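Local coordinates for cysteine desulfurase (Stenotrophomonas maltophilia, PDB 6WCI), which probably catalyses the pyridoxal 5'-phosphate-dependent removal of sulfur from L-cysteine, leaving L-alanine and passing the sulfur to a carrier, at residues Arg228-Val232 against Ala233-Cys237; Ile304-Gly307 against Val308-Asp311; Gln314-Gln318 against Glu319-Ala323. All coordinates share one frame; numbering follows the deposited sequence.

Contact 1 (Arg228-Val232 against Ala233-Cys237); sequences RKVDV and AAIGC
With CG of Asp231 anti to its own nitrogen (chi1 178°), the carboxylate swings forward beside the carbonyl carbon, where it meets the start of the next turn; the chi1 of -61° at Ile235 lays CG1 back beside its nitrogen and against Asp231 O. The first torsion makes Asp231 an N-cap. Its OD1 accepts from Ala234 N at 3.1 Å, with the N-H reaching it from above the carboxylate plane rather than within it. Asp231 suits the position because its short acid reaches forward to the amide of Ala234, in the first turn of 232-235, and OD1 is gripped a second time by the side-chain amide of Asn102. The methyl of Ala234, small enough to sit close against the acid, has CB 3.4 Å from Asp231 OD2.

The apolar part of the contact is made by Val230 and Ile235. Ile235 CD1 meets Val230 CG1 at 3.8 Å, and both branched side chains, together with Val232, pack on Tyr240 of strand 239-243, in the large mixed sheet of this class-V aminotransferase fold. Backbone bonding in the turn is thin: Ile235 N donates to Val232 O at 3.1 Å from well above the carbonyl plane, and the bonds from Ala234 and Ile235 to Asp231 O are weak. Gly236 then leaves the helix with positive phi, a conformation easy for a residue without a side chain, and a water sits near Val232 O and Cys237 O.

The cap thus adds a side-chain bond to a turn with few good backbone bonds, and the amides of Ala234 and Asn102, both donating to OD1, would probably stabilise the negative charge of Asp231.

Contact 2 (Ile304-Gly307 against Val308-Asp311); sequences IGLG and VAAD
Four successive i to i+4 bonds run through Ile304-Asp311 in regular helical geometry, the shortest from Ala310 N to Leu306 O at 2.9 Å and the first, from Val308 N to Ile304 O, weak at 3.3 Å. The side chains mostly sit against this ladder rather than against one another. Val308 has CG2 beside its own nitrogen, and this branch leans back to 3.6 Å from Ile304 O, while its CB lies as far from Gly305 O. Ala309 brings its methyl carbon CB to 3.4 Å from Leu306 O, the usual place of a beta carbon one turn on; a lone methyl adds no bulk beyond it.

One apolar pair spans the two segments: CD1 of Leu306, at the end of a chain that otherwise heads off the helix, stands 4.2 Å from Ala309 CB. These residues belong to the middle of helix 300-316 in the class-V aminotransferase fold, where the helix is wedged among other elements. Helix 58-70 supplies Val60 against Ala309 and Ala63 against Val308; helix 81-101 supplies Leu97 against Leu306 and Thr96 against Ala310. Leu306 also touches Met247 and Ala309 touches Cys248, two residues that directly follow Lys246, the lysine carrying the cofactor.

Gly305 and Gly307 are both buried and keep ordinary helical angles; with no side chain they probably let neighbouring elements come close to the helix backbone. Asp311, partly exposed, touches Thr96 too: its CG is anti to the backbone nitrogen (chi1 -180°), which carries the carboxylate away from Ile304-Gly307, although CB remains 3.6 Å from Gly307 O.

Contact 3 (Gln314-Gln318 against Glu319-Ala323); sequences QQLGQ and ENVEA
Asn320 turns its amide back across the break between two helices to the carbonyl of Leu316: ND2 donates to Leu316 O at 2.8 Å, almost straight at 173°, and the bond lies in the planes of both amide and carbonyl. A chi1 of -70° puts CG beside the backbone nitrogen, pointing the short side chain toward the end of helix 300-316. Asparagine fits because it offers an N-H at just this reach.

Leu316 and Val321 form the apolar counterpart, their side chains meeting at a slant with Leu316 CD1 4.0 Å from Val321 CG2; Trp26 of helix 26-30 touches both. Between the two helices Gly317 adopts positive phi, ending one and serving as N-cap of the next, and Asn320 ND2 lies 3.9 Å from its CA, where a side chain would crowd the amide. Gly317 O then accepts from Val321 N at 2.9 Å, and Gln318 O from Glu322 N at the same distance, starting helix 318-336.

In this short helix-to-helix joint the near-straight, coplanar bond fixes the rotation of the Asn320 amide and supplies a donor to the Leu316 carbonyl at the end of its helix.

How the contacts relate
Contact 1 comes first along the chain, after strand 216-220 and leading into strand 239-243 of the seven-stranded sheet; contacts 2 and 3 follow, both on helix 300-316, with contact 3 running on into helix 318-336. Centres of contacts 1 and 2 lie about 19 Å apart without touching, while the centre of contact 3 is about 15 Å from each. Contacts 1 and 3 meet directly: Lys229 packs on Gln318 and Glu319, and Arg228 makes a long, weak ion pair with Glu322. The loop between strand 216-220 and helix 232-235 is thereby joined to the start of helix 318-336, while the preceding helix packs beside the segment following the cofactor lysine.

Contact 1 (Arg228-Val232 against Ala233-Cys237)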
loop_
_atom_site.group_PDB
_atom_site.type_symbol
_atom_site.label_atom_id
_atom_site.label_comp_id
_atom_site.label_asym_id
_atom_site.label_seq_id
_atom_site.Cartn_x
_atom_site.Cartn_y
_atom_site.Cartn_z
ATOM N N ARG B 228 20.074 13.397 2.910
ATOM C CA ARG B 228 20.432 14.549 3.720
ATOM C C ARG B 228 19.468 14.659 4.889
ATOM O O ARG B 228 18.375 14.082 4.875
ATOM C CB ARG B 228 20.395 15.837 2.901
ATOM C CG ARG B 228 18.988 16.190 2.462
ATOM C CD ARG B 228 18.999 17.167 1.305
ATOM N NE ARG B 228 19.457 18.488 1.714
ATOM C CZ ARG B 228 20.655 18.989 1.442
ATOM N NH1 ARG B 228 21.541 18.278 0.755
ATOM N NH2 ARG B 228 20.964 20.206 1.860
ATOM N N LYS B 229 19.883 15.412 5.904
ATOM C CA LYS B 229 18.987 15.700 7.011
ATOM C C LYS B 229 17.933 16.686 6.549
ATOM O O LYS B 229 18.259 17.750 6.017
ATOM C CB LYS B 229 19.731 16.256 8.220
ATOM C CG LYS B 229 18.775 16.464 9.396
ATOM C CD LYS B 229 19.465 16.625 10.734
ATOM C CE LYS B 229 18.446 16.655 11.869
ATOM N NZ LYS B 229 17.394 17.708 11.685
ATOM N N VAL B 230 16.671 16.328 6.732
ATOM C CA VAL B 230 15.568 17.217 6.415
ATOM C C VAL B 230 14.804 17.487 7.701
ATOM O O VAL B 230 14.293 16.557 8.340
ATOM C CB VAL B 230 14.645 16.648 5.326
ATOM C CG1 VAL B 230 13.584 17.679 4.963
ATOM C CG2 VAL B 230 15.448 16.274 4.090
ATOM N N ASP B 231 14.779 18.756 8.099
ATOM C CA ASP B 231 13.861 19.278 9.106
ATOM C C ASP B 231 12.644 19.770 8.337
ATOM O O ASP B 231 12.607 20.905 7.856
ATOM C CB ASP B 231 14.537 20.386 9.908
ATOM C CG ASP B 231 13.621 21.021 10.944
ATOM O OD1 ASP B 231 12.393 20.798 10.903
ATOM O OD2 ASP B 231 14.140 21.758 11.811
ATOM N N VAL B 232 11.633 18.902 8.210
ATOM C CA VAL B 232 10.487 19.238 7.368
ATOM C C VAL B 232 9.783 20.489 7.890
ATOM O O VAL B 232 9.334 21.337 7.110
ATOM C CB VAL B 232 9.513 18.048 7.260
ATOM C CG1 VAL B 232 8.246 18.468 6.553
ATOM C CG2 VAL B 232 10.156 16.887 6.517
ATOM N N ALA B 233 9.675 20.624 9.215
ATOM C CA ALA B 233 8.916 21.736 9.781
ATOM C C ALA B 233 9.582 23.067 9.476
ATOM O O ALA B 233 8.897 24.066 9.233
ATOM C CB ALA B 233 8.751 21.560 11.288
ATOM N N ALA B 234 10.915 23.097 9.484
ATOM C CA ALA B 234 11.643 24.327 9.202
ATOM C C ALA B 234 11.593 24.711 7.733
ATOM O O ALA B 234 12.033 25.813 7.383
ATOM C CB ALA B 234 13.100 24.192 9.654
ATOM N N ILE B 235 11.093 23.836 6.863
ATOM C CA ILE B 235 10.982 24.210 5.460
ATOM C C ILE B 235 9.880 25.246 5.276
ATOM O O ILE B 235 10.009 26.169 4.469
ATOM C CB ILE B 235 10.750 22.964 4.583
ATOM C CG1 ILE B 235 11.928 21.992 4.708
ATOM C CG2 ILE B 235 10.583 23.363 3.126
ATOM C CD1 ILE B 235 11.838 20.801 3.773
ATOM N N GLY B 236 8.792 25.126 6.033
ATOM C CA GLY B 236 7.688 26.050 5.879
ATOM C C GLY B 236 6.801 25.754 4.694
ATOM O O GLY B 236 6.163 26.669 4.163
ATOM N N CYS B 237 6.754 24.504 4.249
ATOM C CA CYS B 237 5.878 24.104 3.161
ATOM C C CYS B 237 4.510 23.713 3.719
ATOM O O CYS B 237 4.330 23.580 4.931
ATOM C CB CYS B 237 6.498 22.949 2.373
ATOM S SG CYS B 237 6.876 21.451 3.357
HETATM O O HOH W 1 6.903 22.723 6.689
#

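Contact 2 (Ile304-Gly307 against Val308-Asp311)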
loop_
_atom_site.group_PDB
_atom_site.type_symbol
_atom_site.label_atom_id
_atom_site.label_comp_id
_atom_site.label_asym_id
_atom_site.label_seq_id
_atom_site.Cartn_x
_atom_site.Cartn_y
_atom_site.Cartn_z
ATOM N N ILE B 304 6.443 -1.164 10.181
ATOM C CA ILE B 304 7.357 -1.559 11.251
ATOM C C ILE B 304 8.800 -1.550 10.753
ATOM O O ILE B 304 9.707 -1.059 11.436
ATOM C CB ILE B 304 6.962 -2.930 11.812
ATOM C CG1 ILE B 304 5.675 -2.804 12.624
ATOM C CG2 ILE B 304 8.096 -3.525 12.671
ATOM C CD1 ILE B 304 5.222 -4.138 13.148
ATOM N N GLY B 305 9.032 -2.073 9.548
ATOM C CA GLY B 305 10.368 -2.017 8.976
ATOM C C GLY B 305 10.808 -0.600 8.641
ATOM O O GLY B 305 11.986 -0.264 8.776
ATOM N N LEU B 306 9.874 0.248 8.193
ATOM C CA LEU B 306 10.243 1.625 7.869
ATOM C C LEU B 306 10.657 2.380 9.123
ATOM O O LEU B 306 11.602 3.177 9.092
ATOM C CB LEU B 306 9.098 2.352 7.149
ATOM C CG LEU B 306 9.452 3.804 6.735
ATOM C CD1 LEU B 306 10.674 3.825 5.788
ATOM C CD2 LEU B 306 8.286 4.602 6.131
ATOM N N GLY B 307 9.992 2.110 10.246
ATOM C CA GLY B 307 10.419 2.695 11.507
ATOM C C GLY B 307 11.850 2.341 11.866
ATOM O O GLY B 307 12.613 3.193 12.333
ATOM N N VAL B 308 12.242 1.083 11.641
ATOM C CA VAL B 308 13.633 0.703 11.891
ATOM C C VAL B 308 14.575 1.421 10.925
ATOM O O VAL B 308 15.671 1.846 11.312
ATOM C CB VAL B 308 13.797 -0.825 11.821
ATOM C CG1 VAL B 308 15.254 -1.207 12.032
ATOM C CG2 VAL B 308 12.919 -1.506 12.888
ATOM N N ALA B 309 14.173 1.559 9.657
ATOM C CA ALA B 309 14.985 2.304 8.693
ATOM C C ALA B 309 15.218 3.732 9.162
ATOM O O ALA B 309 16.344 4.245 9.100
ATOM C CB ALA B 309 14.314 2.310 7.321
ATOM N N ALA B 310 14.158 4.399 9.622
ATOM C CA ALA B 310 14.302 5.764 10.117
ATOM C C ALA B 310 15.257 5.820 11.302
ATOM O O ALA B 310 16.129 6.699 11.371
ATOM C CB ALA B 310 12.928 6.331 10.494
ATOM N N ASP B 311 15.125 4.876 12.236
ATOM C CA ASP B 311 16.015 4.863 13.390
ATOM C C ASP B 311 17.446 4.540 12.979
ATOM O O ASP B 311 18.402 5.087 13.545
ATOM C CB ASP B 311 15.514 3.866 14.428
ATOM C CG ASP B 311 16.398 3.817 15.651
ATOM O OD1 ASP B 311 16.448 4.824 16.388
ATOM O OD2 ASP B 311 17.056 2.777 15.869
#

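Contact 3 (Gln314-Gln318 against Glu319-Ala323)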
loop_
_atom_site.group_PDB
_atom_site.type_symbol
_atom_site.label_atom_id
_atom_site.label_comp_id
_atom_site.label_asym_id
_atom_site.label_seq_id
_atom_site.Cartn_x
_atom_site.Cartn_y
_atom_site.Cartn_z
ATOM N N GLN B 314 18.800 7.828 11.565
ATOM C CA GLN B 314 19.054 8.771 12.648
ATOM C C GLN B 314 20.264 8.343 13.476
ATOM O O GLN B 314 21.031 9.191 13.945
ATOM C CB GLN B 314 17.816 8.928 13.529
ATOM C CG GLN B 314 16.751 9.830 12.915
ATOM C CD GLN B 314 15.551 10.050 13.827
ATOM O OE1 GLN B 314 15.437 11.093 14.475
ATOM N NE2 GLN B 314 14.642 9.066 13.875
ATOM N N GLN B 315 20.460 7.031 13.652
ATOM C CA GLN B 315 21.615 6.547 14.410
ATOM C C GLN B 315 22.924 6.859 13.696
ATOM O O GLN B 315 23.906 7.263 14.333
ATOM C CB GLN B 315 21.504 5.041 14.657
ATOM C CG GLN B 315 20.483 4.643 15.711
ATOM C CD GLN B 315 20.816 5.200 17.076
ATOM O OE1 GLN B 315 20.105 6.062 17.596
ATOM N NE2 GLN B 315 21.903 4.708 17.670
ATOM N N LEU B 316 22.977 6.637 12.380
ATOM C CA LEU B 316 24.166 7.023 11.630
ATOM C C LEU B 316 24.400 8.520 11.733
ATOM O O LEU B 316 25.541 8.973 11.877
ATOM C CB LEU B 316 24.034 6.631 10.159
ATOM C CG LEU B 316 23.939 5.179 9.717
ATOM C CD1 LEU B 316 24.271 5.109 8.236
ATOM C CD2 LEU B 316 24.865 4.292 10.534
ATOM N N GLY B 317 23.327 9.300 11.680
ATOM C CA GLY B 317 23.446 10.733 11.527
ATOM C C GLY B 317 23.232 11.125 10.080
ATOM O O GLY B 317 24.080 10.856 9.224
ATOM N N GLN B 318 22.087 11.751 9.799
ATOM C CA GLN B 318 21.781 12.168 8.436
ATOM C C GLN B 318 22.838 13.128 7.902
ATOM O O GLN B 318 23.207 13.059 6.722
ATOM C CB GLN B 318 20.392 12.810 8.380
ATOM C CG GLN B 318 19.261 11.963 8.962
ATOM C CD GLN B 318 18.843 12.411 10.361
ATOM O OE1 GLN B 318 19.679 12.515 11.264
ATOM N NE2 GLN B 318 17.543 12.682 10.544
ATOM N N GLU B 319 23.342 14.026 8.755
ATOM C CA GLU B 319 24.453 14.886 8.347
ATOM C C GLU B 319 25.676 14.058 7.980
ATOM O O GLU B 319 26.399 14.390 7.033
ATOM C CB GLU B 319 24.807 15.875 9.458
ATOM C CG GLU B 319 23.821 17.006 9.642
ATOM C CD GLU B 319 22.845 16.755 10.776
ATOM O OE1 GLU B 319 22.626 15.575 11.143
ATOM O OE2 GLU B 319 22.298 17.749 11.303
ATOM N N ASN B 320 25.932 12.980 8.725
ATOM C CA ASN B 320 27.072 12.121 8.408
ATOM C C ASN B 320 26.883 11.445 7.057
ATOM O O ASN B 320 27.840 11.280 6.297
ATOM C CB ASN B 320 27.271 11.076 9.509
ATOM C CG ASN B 320 27.760 11.679 10.811
ATOM O OD1 ASN B 320 28.581 12.593 10.814
ATOM N ND2 ASN B 320 27.253 11.167 11.931
ATOM N N VAL B 321 25.647 11.056 6.737
ATOM C CA VAL B 321 25.363 10.434 5.446
ATOM C C VAL B 321 25.573 11.430 4.313
ATOM O O VAL B 321 26.166 11.103 3.278
ATOM C CB VAL B 321 23.933 9.867 5.427
ATOM C CG1 VAL B 321 23.484 9.632 3.999
ATOM C CG2 VAL B 321 23.866 8.567 6.209
ATOM N N GLU B 322 25.060 12.652 4.481
ATOM C CA GLU B 322 25.216 13.673 3.451
ATOM C C GLU B 322 26.686 13.942 3.166
ATOM O O GLU B 322 27.089 14.074 2.002
ATOM C CB GLU B 322 24.507 14.951 3.888
ATOM C CG GLU B 322 24.857 16.171 3.062
ATOM C CD GLU B 322 24.121 17.413 3.524
ATOM O OE1 GLU B 322 23.465 17.359 4.586
ATOM O OE2 GLU B 322 24.196 18.441 2.825
ATOM N N ALA B 323 27.507 14.001 4.217
ATOM C CA ALA B 323 28.938 14.228 4.030
ATOM C C ALA B 323 29.589 13.048 3.322
ATOM O O ALA B 323 30.432 13.233 2.441
ATOM C CB ALA B 323 29.605 14.490 5.377
#